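Side-chain contacts in probable glucarate dehydratase (Mycobacterium smegmatis str. MC2 155, PDB 3VDG), which probably dehydrates glucarate as a member of the enolase superfamily, abstracting a proton next to a carboxylate at a metal-dependent active site: residues A[328-333]-A[338-343]; A[293-298]-A[308-313]; A[33-38]-A[84-89]; A[57-62]-A[80-85]. All coordinates share one frame; numbering follows the deposited sequence.

Contact 1 of 4, residues A[328-333]-A[338-343]; sequences LLAGIC and LGLSMH. With FMT (formic acid), chain B.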
loop_
_atom_site.group_PDB
_atom_site.type_symbol
_atom_site.label_atom_id
_atom_site.label_comp_id
_atom_site.label_asym_id
_atom_site.label_seq_id
_atom_site.Cartn_x
_atom_site.Cartn_y
_atom_site.Cartn_z
ATOM N N LEU A 328 -3.284 -0.658 1.774
ATOM C CA LEU A 328 -2.531 -1.553 0.901
ATOM C C LEU A 328 -3.502 -2.474 0.158
ATOM O O LEU A 328 -3.425 -2.614 -1.053
ATOM C CB LEU A 328 -1.521 -2.374 1.695
ATOM C CG LEU A 328 -0.923 -3.575 0.933
ATOM C CD1 LEU A 328 -0.163 -3.136 -0.322
ATOM C CD2 LEU A 328 -0.026 -4.393 1.845
ATOM N N LEU A 329 -4.445 -3.076 0.880
ATOM C CA LEU A 329 -5.464 -3.916 0.222
ATOM C C LEU A 329 -6.148 -3.127 -0.889
ATOM O O LEU A 329 -6.382 -3.654 -1.988
ATOM C CB LEU A 329 -6.520 -4.391 1.242
ATOM C CG LEU A 329 -7.724 -5.091 0.605
ATOM C CD1 LEU A 329 -7.288 -6.387 -0.083
ATOM C CD2 LEU A 329 -8.766 -5.384 1.673
ATOM N N ALA A 330 -6.474 -1.859 -0.616
ATOM C CA ALA A 330 -7.193 -1.052 -1.602
ATOM C C ALA A 330 -6.371 -0.895 -2.875
ATOM O O ALA A 330 -6.916 -0.978 -3.971
ATOM C CB ALA A 330 -7.564 0.331 -1.032
ATOM N N GLY A 331 -5.070 -0.649 -2.720
ATOM C CA GLY A 331 -4.168 -0.485 -3.862
ATOM C C GLY A 331 -3.991 -1.793 -4.630
ATOM O O GLY A 331 -3.898 -1.796 -5.846
ATOM N N ILE A 332 -3.971 -2.914 -3.928
ATOM C CA ILE A 332 -3.890 -4.203 -4.616
ATOM C C ILE A 332 -5.158 -4.436 -5.445
ATOM O O ILE A 332 -5.086 -4.846 -6.597
ATOM C CB ILE A 332 -3.697 -5.374 -3.633
ATOM C CG1 ILE A 332 -2.325 -5.303 -2.964
ATOM C CG2 ILE A 332 -3.858 -6.700 -4.357
ATOM C CD1 ILE A 332 -2.211 -6.180 -1.718
ATOM N N CYS A 333 -6.322 -4.174 -4.854
ATOM C CA CYS A 333 -7.593 -4.302 -5.579
ATOM C C CYS A 333 -7.613 -3.423 -6.826
ATOM O O CYS A 333 -7.981 -3.878 -7.919
ATOM C CB CYS A 333 -8.786 -3.957 -4.680
ATOM S SG CYS A 333 -9.062 -5.254 -3.444
ATOM N N LEU A 338 -10.067 -5.307 -9.108
ATOM C CA LEU A 338 -11.138 -5.719 -8.194
ATOM C C LEU A 338 -11.814 -4.503 -7.575
ATOM O O LEU A 338 -11.143 -3.516 -7.233
ATOM C CB LEU A 338 -10.538 -6.563 -7.063
ATOM C CG LEU A 338 -9.779 -7.831 -7.475
ATOM C CD1 LEU A 338 -9.146 -8.482 -6.250
ATOM C CD2 LEU A 338 -10.716 -8.799 -8.178
ATOM N N GLY A 339 -13.131 -4.562 -7.405
ATOM C CA GLY A 339 -13.838 -3.482 -6.721
ATOM C C GLY A 339 -13.582 -3.595 -5.220
ATOM O O GLY A 339 -13.083 -4.620 -4.735
ATOM N N LEU A 340 -13.926 -2.549 -4.478
ATOM C CA LEU A 340 -13.621 -2.512 -3.033
ATOM C C LEU A 340 -14.811 -1.992 -2.259
ATOM O O LEU A 340 -15.354 -0.936 -2.578
ATOM C CB LEU A 340 -12.417 -1.609 -2.752
ATOM C CG LEU A 340 -11.984 -1.556 -1.270
ATOM C CD1 LEU A 340 -11.326 -2.876 -0.880
ATOM C CD2 LEU A 340 -11.012 -0.401 -1.063
ATOM N N SER A 341 -15.219 -2.733 -1.239
ATOM C CA SER A 341 -16.305 -2.286 -0.384
ATOM C C SER A 341 -15.796 -2.443 1.052
ATOM O O SER A 341 -14.578 -2.578 1.266
ATOM C CB SER A 341 -17.560 -3.143 -0.668
ATOM O OG SER A 341 -18.701 -2.668 0.046
ATOM N N MET A 342 -16.693 -2.428 2.030
ATOM C CA MET A 342 -16.277 -2.634 3.424
ATOM C C MET A 342 -17.283 -3.464 4.225
ATOM O O MET A 342 -18.496 -3.215 4.187
ATOM C CB MET A 342 -16.010 -1.296 4.132
ATOM C CG MET A 342 -15.391 -1.450 5.516
ATOM S SD MET A 342 -15.158 0.133 6.379
ATOM C CE MET A 342 -13.996 0.976 5.298
ATOM N N HIS A 343 -16.744 -4.438 4.955
ATOM C CA HIS A 343 -17.477 -5.386 5.783
ATOM C C HIS A 343 -17.497 -4.863 7.184
ATOM O O HIS A 343 -16.609 -4.112 7.592
ATOM C CB HIS A 343 -16.716 -6.728 5.752
ATOM C CG HIS A 343 -17.130 -7.718 6.827
ATOM N ND1 HIS A 343 -16.505 -7.794 8.040
ATOM C CD2 HIS A 343 -18.131 -8.692 6.842
ATOM C CE1 HIS A 343 -17.085 -8.764 8.783
ATOM N NE2 HIS A 343 -18.078 -9.313 8.050
HETATM C C FMT B . -20.734 -11.788 8.194
HETATM O O1 FMT B . -20.723 -11.766 6.967
HETATM O O2 FMT B . -19.661 -11.388 8.886
#
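Leu340 projects from the strand toward helix 328-333, and its two methyl branches make the apolar centre of the contact. CD2 of Leu340 sits against CB of Ala330 at 3.5 Å, while Leu340 CD1 lies 4.2 Å from Cys333 SG. Because CG stands anti to the backbone N (chi1 -177°), the fork opens toward the helix, with one prong for each of these two residues, which are nearly a turn apart. Leu329 closes in more loosely, its CD2 4.4 Å from Leu340 CD1.

Further out, Cys333 turns its CB toward the base of Leu338, the two CB atoms being 3.9 Å apart. Here the polar edge begins: Leu338 N donates to Cys333 O over 2.8 Å, with an N-H...O angle of 157° and the donor tilted 29° from the carbonyl plane. At the far end of the strand His343 points NE2 at a bound formic acid, NE2 to O2 of this ligand measuring 2.7 Å along an almost straight bond at the ring edge. Asn246 also bonds the ligand, and Asp316 holds ND1 of His343, consistent with the His-Asp dyad of related acid-sugar dehydratases.

The chemistry is thus divided along the strand. Methyl and sulfur packing seats it on the helix, one backbone bond ties the turn that leads into it, and the imidazole beyond, braced by Asp316 through ND1, directs its other nitrogen to a small carboxylic ligand, probably from the crystallisation liquor.

Contact 2 of 4, residues A[293-298]-A[308-313]; sequences MCVVAF and NSVQVV
Val295 faces Val310 and Val313 from the loop. Its CB is the branch point, directed at segment 308-313, from which two methyls part toward different partners. CG1, anti to the backbone N (chi1 -178°), meets Val313 CG1 at 4.2 Å, near the start of strand 312-315. CG2 diverges from it and comes 4.3 Å from Val310 CG2. One valine therefore spans both partners, branch against branch, without any polar atom taking part.

Val310 uses its second methyl on the neighbouring loop residue: its CG1 lies 4.2 Å from Cys294 SG. The sulfur occupies the crowded position between the backbone N and the carbonyl carbon, a rotation that carries it toward Val310. No hydrogen bond joins the two segments, and separations a little above 4 Å describe ordinary van der Waals packing.

Helices complete the surroundings: Leu301 and Ala304 cover Val295, Met278 lies on Val310, and Cys333 reaches Val313. Asn308 ends helix 301-307 in a Schellman motif, turning the chain toward the next strand. Just before the loop, Asn292 is a sodium ligand, and the side chain of Cys294 is about 10 Å from that ion. Strand 289-291, helix 301-307 and strand 312-315 form a beta-alpha-beta crossover between parallel neighbours, the repeating element of the enolase-type beta/alpha barrel, whose metal site lies at the C-terminal ends of the strands.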
loop_
_atom_site.group_PDB
_atom_site.type_symbol
_atom_site.label_atom_id
_atom_site.label_comp_id
_atom_site.label_asym_id
_atom_site.label_seq_id
_atom_site.Cartn_x
_atom_site.Cartn_y
_atom_site.Cartn_z
ATOM N N MET A 293 -15.306 -13.744 2.959
ATOM C CA MET A 293 -15.156 -15.059 3.541
ATOM C C MET A 293 -14.035 -15.820 2.879
ATOM O O MET A 293 -13.255 -16.456 3.554
ATOM C CB MET A 293 -16.464 -15.862 3.473
ATOM C CG MET A 293 -17.548 -15.335 4.392
ATOM S SD MET A 293 -19.103 -16.253 4.196
ATOM C CE MET A 293 -18.684 -17.729 5.121
ATOM N N CYS A 294 -13.925 -15.755 1.558
ATOM C CA CYS A 294 -12.848 -16.517 0.919
ATOM C C CYS A 294 -11.618 -15.666 0.614
ATOM O O CYS A 294 -10.596 -16.194 0.186
ATOM C CB CYS A 294 -13.344 -17.291 -0.318
ATOM S SG CYS A 294 -14.030 -16.250 -1.612
ATOM N N VAL A 295 -11.718 -14.355 0.840
ATOM C CA VAL A 295 -10.546 -13.468 0.815
ATOM C C VAL A 295 -10.566 -12.569 2.071
ATOM O O VAL A 295 -11.237 -11.525 2.088
ATOM C CB VAL A 295 -10.516 -12.569 -0.448
ATOM C CG1 VAL A 295 -9.252 -11.710 -0.454
ATOM C CG2 VAL A 295 -10.547 -13.412 -1.715
ATOM N N VAL A 296 -9.837 -12.979 3.104
ATOM C CA VAL A 296 -9.832 -12.283 4.390
ATOM C C VAL A 296 -8.406 -12.069 4.898
ATOM O O VAL A 296 -8.193 -11.596 6.031
ATOM C CB VAL A 296 -10.670 -13.039 5.466
ATOM C CG1 VAL A 296 -12.151 -13.053 5.090
ATOM C CG2 VAL A 296 -10.150 -14.455 5.660
ATOM N N ALA A 297 -7.425 -12.406 4.060
ATOM C CA ALA A 297 -6.003 -12.270 4.420
ATOM C C ALA A 297 -5.185 -12.067 3.148
ATOM O O ALA A 297 -5.572 -12.547 2.078
ATOM C CB ALA A 297 -5.509 -13.506 5.164
ATOM N N PHE A 298 -4.057 -11.367 3.256
ATOM C CA PHE A 298 -3.254 -11.101 2.063
ATOM C C PHE A 298 -2.851 -12.380 1.325
ATOM O O PHE A 298 -2.842 -12.404 0.098
ATOM C CB PHE A 298 -2.017 -10.240 2.387
ATOM C CG PHE A 298 -2.367 -8.811 2.752
ATOM C CD1 PHE A 298 -2.632 -7.869 1.761
ATOM C CD2 PHE A 298 -2.475 -8.433 4.079
ATOM C CE1 PHE A 298 -2.981 -6.569 2.086
ATOM C CE2 PHE A 298 -2.808 -7.127 4.414
ATOM C CZ PHE A 298 -3.066 -6.196 3.419
ATOM N N ASN A 308 -10.137 -16.071 -10.656
ATOM C CA ASN A 308 -11.276 -15.190 -10.940
ATOM C C ASN A 308 -12.469 -15.516 -10.051
ATOM O O ASN A 308 -13.617 -15.536 -10.500
ATOM C CB ASN A 308 -11.673 -15.281 -12.420
ATOM C CG ASN A 308 -10.606 -14.705 -13.338
ATOM O OD1 ASN A 308 -10.354 -13.503 -13.324
ATOM N ND2 ASN A 308 -9.970 -15.561 -14.132
ATOM N N SER A 309 -12.196 -15.771 -8.778
ATOM C CA SER A 309 -13.258 -16.153 -7.852
ATOM C C SER A 309 -14.162 -15.006 -7.468
ATOM O O SER A 309 -15.339 -15.212 -7.189
ATOM C CB SER A 309 -12.663 -16.749 -6.583
ATOM O OG SER A 309 -11.863 -17.859 -6.908
ATOM N N VAL A 310 -13.613 -13.799 -7.399
ATOM C CA VAL A 310 -14.423 -12.647 -6.978
ATOM C C VAL A 310 -14.054 -11.402 -7.758
ATOM O O VAL A 310 -12.929 -11.279 -8.275
ATOM C CB VAL A 310 -14.279 -12.314 -5.474
ATOM C CG1 VAL A 310 -14.833 -13.438 -4.611
ATOM C CG2 VAL A 310 -12.829 -11.990 -5.123
ATOM N N GLN A 311 -15.008 -10.483 -7.823
ATOM C CA GLN A 311 -14.837 -9.241 -8.543
ATOM C C GLN A 311 -14.787 -8.054 -7.582
ATOM O O GLN A 311 -14.351 -6.970 -7.967
ATOM C CB GLN A 311 -15.971 -9.073 -9.562
ATOM C CG GLN A 311 -15.877 -10.065 -10.724
ATOM C CD GLN A 311 -16.281 -11.472 -10.319
ATOM O OE1 GLN A 311 -17.416 -11.699 -9.878
ATOM N NE2 GLN A 311 -15.353 -12.430 -10.463
ATOM N N VAL A 312 -15.241 -8.264 -6.342
ATOM C CA VAL A 312 -15.267 -7.209 -5.305
ATOM C C VAL A 312 -14.753 -7.789 -3.979
ATOM O O VAL A 312 -15.167 -8.877 -3.579
ATOM C CB VAL A 312 -16.699 -6.666 -5.085
ATOM C CG1 VAL A 312 -16.721 -5.667 -3.941
ATOM C CG2 VAL A 312 -17.284 -6.032 -6.358
ATOM N N VAL A 313 -13.836 -7.096 -3.306
ATOM C CA VAL A 313 -13.348 -7.566 -1.994
ATOM C C VAL A 313 -13.891 -6.614 -0.922
ATOM O O VAL A 313 -13.883 -5.394 -1.098
ATOM C CB VAL A 313 -11.803 -7.601 -1.925
ATOM C CG1 VAL A 313 -11.336 -8.020 -0.525
ATOM C CG2 VAL A 313 -11.254 -8.583 -2.957
#

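Contact 3 of 4, residues A[33-38]-A[84-89]; sequences ARVTPV and RLQAAA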
loop_
_atom_site.group_PDB
_atom_site.type_symbol
_atom_site.label_atom_id
_atom_site.label_comp_id
_atom_site.label_asym_id
_atom_site.label_seq_id
_atom_site.Cartn_x
_atom_site.Cartn_y
_atom_site.Cartn_z
ATOM N N ALA A 33 -0.793 -0.357 27.666
ATOM C CA ALA A 33 -2.133 -0.343 27.095
ATOM C C ALA A 33 -3.125 -0.870 28.122
ATOM O O ALA A 33 -2.850 -1.835 28.835
ATOM C CB ALA A 33 -2.188 -1.199 25.850
ATOM N N ARG A 34 -4.274 -0.220 28.195
ATOM C CA ARG A 34 -5.398 -0.692 28.997
ATOM C C ARG A 34 -6.426 -1.288 28.035
ATOM O O ARG A 34 -6.907 -0.593 27.145
ATOM C CB ARG A 34 -6.010 0.491 29.750
ATOM C CG ARG A 34 -5.070 1.045 30.820
ATOM C CD ARG A 34 -5.576 2.365 31.354
ATOM N NE ARG A 34 -5.306 3.466 30.437
ATOM C CZ ARG A 34 -6.041 4.573 30.395
ATOM N NH1 ARG A 34 -7.076 4.708 31.209
ATOM N NH2 ARG A 34 -5.751 5.542 29.549
ATOM N N VAL A 35 -6.723 -2.574 28.199
ATOM C CA VAL A 35 -7.716 -3.277 27.379
ATOM C C VAL A 35 -8.988 -3.510 28.212
ATOM O O VAL A 35 -8.934 -4.171 29.245
ATOM C CB VAL A 35 -7.177 -4.645 26.898
ATOM C CG1 VAL A 35 -8.200 -5.341 25.993
ATOM C CG2 VAL A 35 -5.843 -4.479 26.189
ATOM N N THR A 36 -10.118 -2.961 27.771
ATOM C CA THR A 36 -11.373 -3.045 28.518
ATOM C C THR A 36 -12.440 -3.767 27.692
ATOM O O THR A 36 -12.953 -3.212 26.716
ATOM C CB THR A 36 -11.918 -1.636 28.852
ATOM O OG1 THR A 36 -10.901 -0.878 29.514
ATOM C CG2 THR A 36 -13.147 -1.716 29.770
ATOM N N PRO A 37 -12.793 -5.001 28.085
ATOM C CA PRO A 37 -13.900 -5.646 27.359
ATOM C C PRO A 37 -15.243 -5.000 27.719
ATOM O O PRO A 37 -15.456 -4.618 28.867
ATOM C CB PRO A 37 -13.802 -7.133 27.785
ATOM C CG PRO A 37 -12.939 -7.161 29.003
ATOM C CD PRO A 37 -12.127 -5.891 29.060
ATOM N N VAL A 38 -16.115 -4.815 26.731
ATOM C CA VAL A 38 -17.427 -4.221 26.952
ATOM C C VAL A 38 -18.497 -5.091 26.292
ATOM O O VAL A 38 -18.183 -5.917 25.430
ATOM C CB VAL A 38 -17.501 -2.805 26.359
ATOM C CG1 VAL A 38 -16.476 -1.901 27.051
ATOM C CG2 VAL A 38 -17.268 -2.851 24.843
ATOM N N ARG A 84 -4.316 -12.687 23.806
ATOM C CA ARG A 84 -3.365 -12.247 22.781
ATOM C C ARG A 84 -3.136 -10.741 22.845
ATOM O O ARG A 84 -2.008 -10.274 22.668
ATOM C CB ARG A 84 -3.837 -12.645 21.376
ATOM C CG ARG A 84 -3.642 -14.141 21.113
ATOM C CD ARG A 84 -4.484 -14.599 19.932
ATOM N NE ARG A 84 -4.320 -16.033 19.682
ATOM C CZ ARG A 84 -5.116 -16.753 18.897
ATOM N NH1 ARG A 84 -6.137 -16.185 18.264
ATOM N NH2 ARG A 84 -4.883 -18.046 18.732
ATOM N N LEU A 85 -4.203 -9.986 23.078
ATOM C CA LEU A 85 -4.074 -8.538 23.158
ATOM C C LEU A 85 -3.147 -8.172 24.327
ATOM O O LEU A 85 -2.347 -7.249 24.217
ATOM C CB LEU A 85 -5.430 -7.870 23.336
ATOM C CG LEU A 85 -6.392 -7.957 22.151
ATOM C CD1 LEU A 85 -7.751 -7.399 22.550
ATOM C CD2 LEU A 85 -5.818 -7.217 20.950
ATOM N N GLN A 86 -3.256 -8.887 25.423
ATOM C CA GLN A 86 -2.399 -8.629 26.602
ATOM C C GLN A 86 -0.948 -8.944 26.264
ATOM O O GLN A 86 -0.099 -8.206 26.598
ATOM C CB GLN A 86 -2.858 -9.454 27.815
ATOM C CG GLN A 86 -4.155 -8.957 28.427
ATOM C CD GLN A 86 -4.022 -7.547 28.976
ATOM O OE1 GLN A 86 -2.994 -7.192 29.555
ATOM N NE2 GLN A 86 -5.055 -6.739 28.794
ATOM N N ALA A 87 -0.692 -10.036 25.578
ATOM C CA ALA A 87 0.670 -10.378 25.187
ATOM C C ALA A 87 1.262 -9.329 24.207
ATOM O O ALA A 87 2.437 -8.975 24.294
ATOM C CB ALA A 87 0.714 -11.776 24.584
ATOM N N ALA A 88 0.428 -8.818 23.308
ATOM C CA ALA A 88 0.839 -7.800 22.342
ATOM C C ALA A 88 1.183 -6.518 23.065
ATOM O O ALA A 88 2.206 -5.895 22.793
ATOM C CB ALA A 88 -0.290 -7.531 21.338
ATOM N N ALA A 89 0.303 -6.109 23.967
ATOM C CA ALA A 89 0.517 -4.884 24.734
ATOM C C ALA A 89 1.866 -4.934 25.447
ATOM O O ALA A 89 2.616 -3.949 25.450
ATOM C CB ALA A 89 -0.609 -4.687 25.740
HETATM O O HOH W 1 -2.429 -4.562 28.825
HETATM O O HOH W 2 -5.530 -4.164 30.260
#
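Val35 has more surface buried here than any other residue of the contact, and it divides its side chain between two helix residues. Its CG1 lies 4.0 Å from Leu85 CD1, the two side chains crossing at about a right angle. The rest of the valine is taken by Gln86, whose NE2 approaches Val35 CB to 3.5 Å and comes equally close to CG2. These two chains slide past each other in opposite directions, so that the amide runs alongside the branched carbon.

Gln86 leaves the helix obliquely, but a bend at chi2 (-63°) brings its end back to the strand. In the conformer described, one of two modelled, each end of the amide grips a water. One water donates both to Gln86 OE1 and to Ala33 O, at 2.8 Å from OE1; the other accepts from Gln86 NE2 and from Val35 N, at 2.9 Å from the backbone nitrogen. The third anchor is Ala89, whose CB meets Ala33 CB at 3.8 Å, methyl to methyl, where the two backbones come closest.

Strand and helix run nearly antiparallel (171°) in the N-terminal capping domain, the helix lying over the sheet. On the sheet's other side Thr36 rests on helix 407-420. The chemistry is that of a partly buried strand-helix seam: methyls pack on the inside, while at the more exposed rim the glutamine, in this conformer, bonds the strand backbone entirely through water.

Contact 4 of 4, residues A[57-62]-A[80-85]; sequences LRAVIQ and VHLERL
Ala59 offers its single methyl to two leucines nearly one turn apart on helix 80-85. Two of the three apolar contacts start there: Ala59 CB lies 3.8 Å from Leu82 CD2 and 4.1 Å from Leu85 CD1, so the methyl rests against both leucine branches where they come together. Leu82 starts off to the flank of the helix, yet with CG anti to the carbonyl carbon (chi1 -67°) and the chain then extended, its tip swings in to the strand. Ile61, two residues further along the same face, touches more loosely through CD1, at 4.3 Å from Leu85 CD1.

Strand and helix point the same way, their axes only 8° apart and 10.3 Å from each other. In the enolase superfamily this is the capping domain, in which a three-stranded antiparallel sheet precedes a set of helices; strand 55-65 is its central strand, and the helix follows directly on the third.

Flat groups pack within the helix itself. One face of the His81 ring carries Leu85 CG, 4.0 Å above the plane and displaced toward the rim, while Val80 CG2 sits over the centre of the Arg84 guanidinium at 3.6 Å above its plane.

Polar bonds lead elsewhere. His81 NE2 is hydrogen-bonded to Thr75 OG1 on the third strand, and Arg84 forms a salt bridge with Asp118. From the opposite face of strand 57-62, Arg58 pairs with Glu74 in a salt bridge and reaches Ser351 through NH2.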
loop_
_atom_site.group_PDB
_atom_site.type_symbol
_atom_site.label_atom_id
_atom_site.label_comp_id
_atom_site.label_asym_id
_atom_site.label_seq_id
_atom_site.Cartn_x
_atom_site.Cartn_y
_atom_site.Cartn_z
ATOM N N LEU A 57 -19.937 -8.410 22.077
ATOM C CA LEU A 57 -18.720 -8.088 22.856
ATOM C C LEU A 57 -17.681 -7.332 22.023
ATOM O O LEU A 57 -17.481 -7.654 20.858
ATOM C CB LEU A 57 -18.052 -9.381 23.337
ATOM C CG LEU A 57 -18.891 -10.422 24.076
ATOM C CD1 LEU A 57 -18.008 -11.623 24.417
ATOM C CD2 LEU A 57 -19.548 -9.832 25.303
ATOM N N ARG A 58 -17.019 -6.338 22.612
ATOM C CA ARG A 58 -15.860 -5.679 21.973
ATOM C C ARG A 58 -14.816 -5.415 23.054
ATOM O O ARG A 58 -15.131 -5.480 24.255
ATOM C CB ARG A 58 -16.257 -4.364 21.296
ATOM C CG ARG A 58 -17.376 -4.504 20.272
ATOM C CD ARG A 58 -16.915 -5.202 19.005
ATOM N NE ARG A 58 -16.165 -4.294 18.131
ATOM C CZ ARG A 58 -15.641 -4.663 16.978
ATOM N NH1 ARG A 58 -15.783 -5.927 16.552
ATOM N NH2 ARG A 58 -14.979 -3.773 16.253
ATOM N N ALA A 59 -13.573 -5.188 22.639
ATOM C CA ALA A 59 -12.506 -4.799 23.564
ATOM C C ALA A 59 -12.039 -3.413 23.146
ATOM O O ALA A 59 -11.779 -3.160 21.970
ATOM C CB ALA A 59 -11.352 -5.798 23.530
ATOM N N VAL A 60 -11.995 -2.506 24.105
ATOM C CA VAL A 60 -11.496 -1.146 23.879
ATOM C C VAL A 60 -10.040 -1.094 24.284
ATOM O O VAL A 60 -9.668 -1.527 25.399
ATOM C CB VAL A 60 -12.299 -0.135 24.704
ATOM C CG1 VAL A 60 -11.617 1.240 24.686
ATOM C CG2 VAL A 60 -13.733 -0.052 24.170
ATOM N N ILE A 61 -9.200 -0.603 23.374
ATOM C CA ILE A 61 -7.783 -0.392 23.646
ATOM C C ILE A 61 -7.546 1.079 23.912
ATOM O O ILE A 61 -7.927 1.931 23.113
ATOM C CB ILE A 61 -6.857 -0.835 22.478
ATOM C CG1 ILE A 61 -6.654 -2.353 22.476
ATOM C CG2 ILE A 61 -5.464 -0.222 22.621
ATOM C CD1 ILE A 61 -7.883 -3.133 22.090
ATOM N N GLN A 62 -6.933 1.369 25.056
ATOM C CA GLN A 62 -6.451 2.722 25.343
ATOM C C GLN A 62 -4.941 2.589 25.378
ATOM O O GLN A 62 -4.382 1.883 26.230
ATOM C CB GLN A 62 -6.999 3.231 26.679
ATOM C CG GLN A 62 -8.410 3.804 26.586
ATOM C CD GLN A 62 -9.043 4.017 27.956
ATOM O OE1 GLN A 62 -9.219 3.069 28.718
ATOM N NE2 GLN A 62 -9.384 5.261 28.268
ATOM N N VAL A 80 -9.657 -15.923 24.096
ATOM C CA VAL A 80 -8.300 -16.134 23.587
ATOM C C VAL A 80 -7.747 -14.839 22.955
ATOM O O VAL A 80 -6.557 -14.555 23.041
ATOM C CB VAL A 80 -8.274 -17.308 22.590
ATOM C CG1 VAL A 80 -9.256 -17.059 21.451
ATOM C CG2 VAL A 80 -6.873 -17.523 22.038
ATOM N N HIS A 81 -8.617 -14.044 22.335
ATOM C CA HIS A 81 -8.194 -12.759 21.764
ATOM C C HIS A 81 -7.750 -11.796 22.846
ATOM O O HIS A 81 -6.757 -11.103 22.689
ATOM C CB HIS A 81 -9.328 -12.148 20.922
ATOM C CG HIS A 81 -8.887 -11.012 20.010
ATOM N ND1 HIS A 81 -7.934 -11.161 19.072
ATOM C CD2 HIS A 81 -9.355 -9.695 19.889
ATOM C CE1 HIS A 81 -7.774 -9.993 18.394
ATOM N NE2 HIS A 81 -8.641 -9.096 18.904
ATOM N N LEU A 82 -8.480 -11.728 23.956
ATOM C CA LEU A 82 -8.066 -10.873 25.084
ATOM C C LEU A 82 -6.672 -11.219 25.616
ATOM O O LEU A 82 -5.876 -10.325 25.963
ATOM C CB LEU A 82 -9.080 -10.946 26.231
ATOM C CG LEU A 82 -10.461 -10.361 25.953
ATOM C CD1 LEU A 82 -11.319 -10.492 27.203
ATOM C CD2 LEU A 82 -10.358 -8.901 25.530
ATOM N N GLU A 83 -6.384 -12.508 25.707
ATOM C CA GLU A 83 -5.051 -12.980 26.103
ATOM C C GLU A 83 -4.001 -12.556 25.091
ATOM O O GLU A 83 -2.897 -12.152 25.462
ATOM C CB GLU A 83 -5.019 -14.509 26.199
ATOM C CG GLU A 83 -5.945 -15.077 27.261
ATOM C CD GLU A 83 -6.018 -16.596 27.232
ATOM O OE1 GLU A 83 -5.375 -17.220 26.358
ATOM O OE2 GLU A 83 -6.725 -17.168 28.088
ATOM N N ARG A 84 -4.316 -12.687 23.806
ATOM C CA ARG A 84 -3.365 -12.247 22.781
ATOM C C ARG A 84 -3.136 -10.741 22.845
ATOM O O ARG A 84 -2.008 -10.274 22.668
ATOM C CB ARG A 84 -3.837 -12.645 21.376
ATOM C CG ARG A 84 -3.642 -14.141 21.113
ATOM C CD ARG A 84 -4.484 -14.599 19.932
ATOM N NE ARG A 84 -4.320 -16.033 19.682
ATOM C CZ ARG A 84 -5.116 -16.753 18.897
ATOM N NH1 ARG A 84 -6.137 -16.185 18.264
ATOM N NH2 ARG A 84 -4.883 -18.046 18.732
ATOM N N LEU A 85 -4.203 -9.986 23.078
ATOM C CA LEU A 85 -4.074 -8.538 23.158
ATOM C C LEU A 85 -3.147 -8.172 24.327
ATOM O O LEU A 85 -2.347 -7.249 24.217
ATOM C CB LEU A 85 -5.430 -7.870 23.336
ATOM C CG LEU A 85 -6.392 -7.957 22.151
ATOM C CD1 LEU A 85 -7.751 -7.399 22.550
ATOM C CD2 LEU A 85 -5.818 -7.217 20.950
#

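In the fold
From the N terminus, strand 30-41 opens contact 3, which closes only when helix 79-92 arrives. Contact 4 opens and closes largely inside that span, from the neighbouring strand 55-65 to the same helix; the two share Arg84 and Leu85, and their centres are 5 Å apart. Together they seat one helix on two adjacent strands of the capping domain. Much later, in the barrel, contact 2 closes the short loop around helix 301-307, and contact 1 follows in series with a still tighter turn out of helix 323-336. These two meet where Gly339 bonds Gln311 and Val313 between adjacent strands. Neither touches the capping-domain pair: the nearest atoms of contacts 1 and 4 are about 8 Å apart.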